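Local coordinates for protein ribonuclease J (Methanolobus psychrophilus R15, PDB 5HAB) that probably degrades RNA as an exoribonuclease, a hydrolase of the metallo-beta-lactamase superfamily with a beta-CASP domain, here bound to RNA, at residues 269-274 with 297-302. The protein carries 1 engineered substitution. Numbering follows the deposited sequence.
Sequences SHIARV and RYVGTA. With nucleotides of chain D.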
loop_
_atom_site.group_PDB
_atom_site.type_symbol
_atom_site.label_atom_id
_atom_site.label_comp_id
_atom_site.label_asym_id
_atom_site.label_seq_id
_atom_site.Cartn_x
_atom_site.Cartn_y
_atom_site.Cartn_z
ATOM N N SER B 269 -8.514 10.789 27.065
ATOM C CA SER B 269 -8.876 9.620 27.863
ATOM C C SER B 269 -7.695 8.699 28.162
ATOM O O SER B 269 -7.827 7.772 28.961
ATOM C CB SER B 269 -9.975 8.817 27.158
ATOM O OG SER B 269 -9.575 8.440 25.851
ATOM N N HIS B 270 -6.551 8.924 27.519
ATOM C CA HIS B 270 -5.390 8.072 27.777
ATOM C C HIS B 270 -4.610 8.602 28.978
ATOM O O HIS B 270 -3.584 9.270 28.832
ATOM C CB HIS B 270 -4.479 7.970 26.552
ATOM C CG HIS B 270 -3.636 6.735 26.540
ATOM N ND1 HIS B 270 -3.229 6.102 27.699
ATOM C CD2 HIS B 270 -3.135 6.000 25.518
ATOM C CE1 HIS B 270 -2.511 5.038 27.387
ATOM N NE2 HIS B 270 -2.439 4.953 26.070
ATOM N N ILE B 271 -5.115 8.286 30.165
ATOM C CA ILE B 271 -4.631 8.862 31.411
ATOM C C ILE B 271 -3.180 8.470 31.724
ATOM O O ILE B 271 -2.415 9.287 32.239
ATOM C CB ILE B 271 -5.582 8.472 32.567
ATOM C CG1 ILE B 271 -7.007 8.945 32.261
ATOM C CG2 ILE B 271 -5.124 9.070 33.870
ATOM C CD1 ILE B 271 -7.121 10.441 31.987
ATOM N N ALA B 272 -2.798 7.234 31.412
ATOM C CA ALA B 272 -1.417 6.786 31.613
ATOM C C ALA B 272 -0.443 7.627 30.789
ATOM O O ALA B 272 0.626 8.036 31.266
ATOM C CB ALA B 272 -1.280 5.320 31.263
ATOM N N ARG B 273 -0.839 7.894 29.551
ATOM C CA ARG B 273 -0.033 8.676 28.629
ATOM C C ARG B 273 0.134 10.111 29.123
ATOM O O ARG B 273 1.254 10.624 29.199
ATOM C CB ARG B 273 -0.669 8.679 27.239
ATOM C CG ARG B 273 0.097 9.501 26.227
ATOM C CD ARG B 273 1.250 8.710 25.666
ATOM N NE ARG B 273 0.810 7.837 24.584
ATOM C CZ ARG B 273 0.583 6.539 24.732
ATOM N NH1 ARG B 273 0.767 5.973 25.913
ATOM N NH2 ARG B 273 0.181 5.806 23.705
ATOM N N VAL B 274 -0.988 10.753 29.441
ATOM C CA VAL B 274 -0.989 12.124 29.945
ATOM C C VAL B 274 -0.139 12.233 31.209
ATOM O O VAL B 274 0.638 13.180 31.372
ATOM C CB VAL B 274 -2.420 12.612 30.213
ATOM C CG1 VAL B 274 -2.400 13.970 30.904
ATOM C CG2 VAL B 274 -3.215 12.685 28.916
ATOM N N ARG B 297 -12.091 17.494 31.706
ATOM C CA ARG B 297 -13.051 16.439 32.028
ATOM C C ARG B 297 -12.345 15.149 32.467
ATOM O O ARG B 297 -12.409 14.770 33.640
ATOM C CB ARG B 297 -13.956 16.158 30.819
ATOM C CG ARG B 297 -15.009 15.067 31.038
ATOM C CD ARG B 297 -16.132 15.492 31.977
ATOM N NE ARG B 297 -17.004 16.508 31.390
ATOM C CZ ARG B 297 -18.124 16.237 30.723
ATOM N NH1 ARG B 297 -18.517 14.980 30.560
ATOM N NH2 ARG B 297 -18.858 17.222 30.222
ATOM N N TYR B 298 -11.647 14.499 31.537
ATOM C CA TYR B 298 -11.046 13.188 31.801
ATOM C C TYR B 298 -9.918 13.208 32.836
ATOM O O TYR B 298 -9.901 12.394 33.769
ATOM C CB TYR B 298 -10.524 12.576 30.497
ATOM C CG TYR B 298 -11.606 12.082 29.562
ATOM C CD1 TYR B 298 -12.082 10.779 29.654
ATOM C CD2 TYR B 298 -12.152 12.912 28.589
ATOM C CE1 TYR B 298 -13.070 10.314 28.805
ATOM C CE2 TYR B 298 -13.145 12.454 27.733
ATOM C CZ TYR B 298 -13.598 11.154 27.847
ATOM O OH TYR B 298 -14.581 10.685 27.006
ATOM N N VAL B 299 -8.970 14.124 32.669
ATOM C CA VAL B 299 -7.809 14.156 33.549
ATOM C C VAL B 299 -8.232 14.668 34.920
ATOM O O VAL B 299 -7.823 14.117 35.945
ATOM C CB VAL B 299 -6.669 15.000 32.957
ATOM C CG1 VAL B 299 -5.437 14.911 33.835
ATOM C CG2 VAL B 299 -6.348 14.532 31.548
ATOM N N GLY B 300 -9.055 15.714 34.931
ATOM C CA GLY B 300 -9.621 16.221 36.169
ATOM C C GLY B 300 -10.321 15.132 36.960
ATOM O O GLY B 300 -10.013 14.918 38.138
ATOM N N THR B 301 -11.248 14.434 36.307
ATOM C CA THR B 301 -11.961 13.327 36.939
ATOM C C THR B 301 -10.999 12.268 37.473
ATOM O O THR B 301 -11.154 11.805 38.603
ATOM C CB THR B 301 -12.949 12.654 35.970
ATOM O OG1 THR B 301 -13.891 13.621 35.496
ATOM C CG2 THR B 301 -13.698 11.529 36.669
ATOM N N ALA B 302 -10.004 11.894 36.669
ATOM C CA ALA B 302 -9.039 10.878 37.089
ATOM C C ALA B 302 -8.275 11.322 38.335
ATOM O O ALA B 302 -7.919 10.507 39.189
ATOM C CB ALA B 302 -8.070 10.565 35.958
ATOM P P A D 3 -12.300 8.622 22.986
ATOM O OP1 A D 3 -11.988 9.340 24.249
ATOM O OP2 A D 3 -12.725 7.202 23.042
ATOM O "O5'" A D 3 -13.433 9.431 22.207
ATOM C "C5'" A D 3 -13.432 10.853 22.176
ATOM C "C4'" A D 3 -12.725 11.385 20.954
ATOM O "O4'" A D 3 -13.566 11.256 19.779
ATOM C "C3'" A D 3 -12.359 12.859 20.982
ATOM O "O3'" A D 3 -11.185 13.112 21.731
ATOM C "C2'" A D 3 -12.218 13.199 19.502
ATOM O "O2'" A D 3 -10.949 12.787 19.012
ATOM C "C1'" A D 3 -13.292 12.306 18.874
ATOM N N9 A D 3 -14.537 13.037 18.564
ATOM C C8 A D 3 -15.688 13.161 19.305
ATOM N N7 A D 3 -16.615 13.887 18.722
ATOM C C5 A D 3 -16.038 14.265 17.515
ATOM C C6 A D 3 -16.499 15.043 16.433
ATOM N N6 A D 3 -17.707 15.611 16.384
ATOM N N1 A D 3 -15.663 15.222 15.384
ATOM C C2 A D 3 -14.451 14.656 15.423
ATOM N N3 A D 3 -13.907 13.906 16.377
ATOM C C4 A D 3 -14.760 13.747 17.407
#
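Ser-269 lies over one face of the Tyr-298 ring: its CB stands 4.1 Å from the ring centroid and 27° off the normal, a CH-pi contact, and its backbone N sits over that face too, displaced toward the rim. The OP1 of nucleotide A3 of the RNA, chain D, approaches the ring obliquely and stays 4.0 Å from the Tyr-298 OH. With chi1 at 56°, OG of Ser-269 sits between its own backbone N and carbonyl carbon and lies 3.0 Å from OP1 of A3, close enough for a hydrogen bond, although another acceptor competes for the proton. Away from the phosphate the side chains that meet are aliphatic. Ile-271 carries this part: its CD1 sits against the backbone of helix 293-304, 3.8 Å from the Tyr-298 O, and also rests near CG2 of Val-299, while its CG2 branch packs on Ala-302 CB at 3.9 Å. One turn on, Val-274 meets Val-299 tip to tip, CG1 to CG2 at 4.0 Å; chi1 of 173° turns that Val-274 methyl to its partner. Tyr-129, on helix 128-138, touches Ile-271 and Ala-302, and its OH hydrogen-bonds to the Tyr-298 O. Within helix 293-304, Thr-301 OG1 donates to Arg-297 O at 2.6 Å, from the opposite face of the carbonyl plane to Thr-301 N, so that oxygen takes two hydrogen bonds. On the far side of helix 271-283, the Arg-273 guanidinium, with His-270 CD2 over one face, forms a salt bridge with Glu-241. Aliphatic packing thus joins the first turn of helix 271-283 to the middle of helix 293-304 in the beta-CASP domain, and leaves a serine hydroxyl and a tyrosine ring beside an RNA phosphate, consistent with a part in holding the RNA backbone.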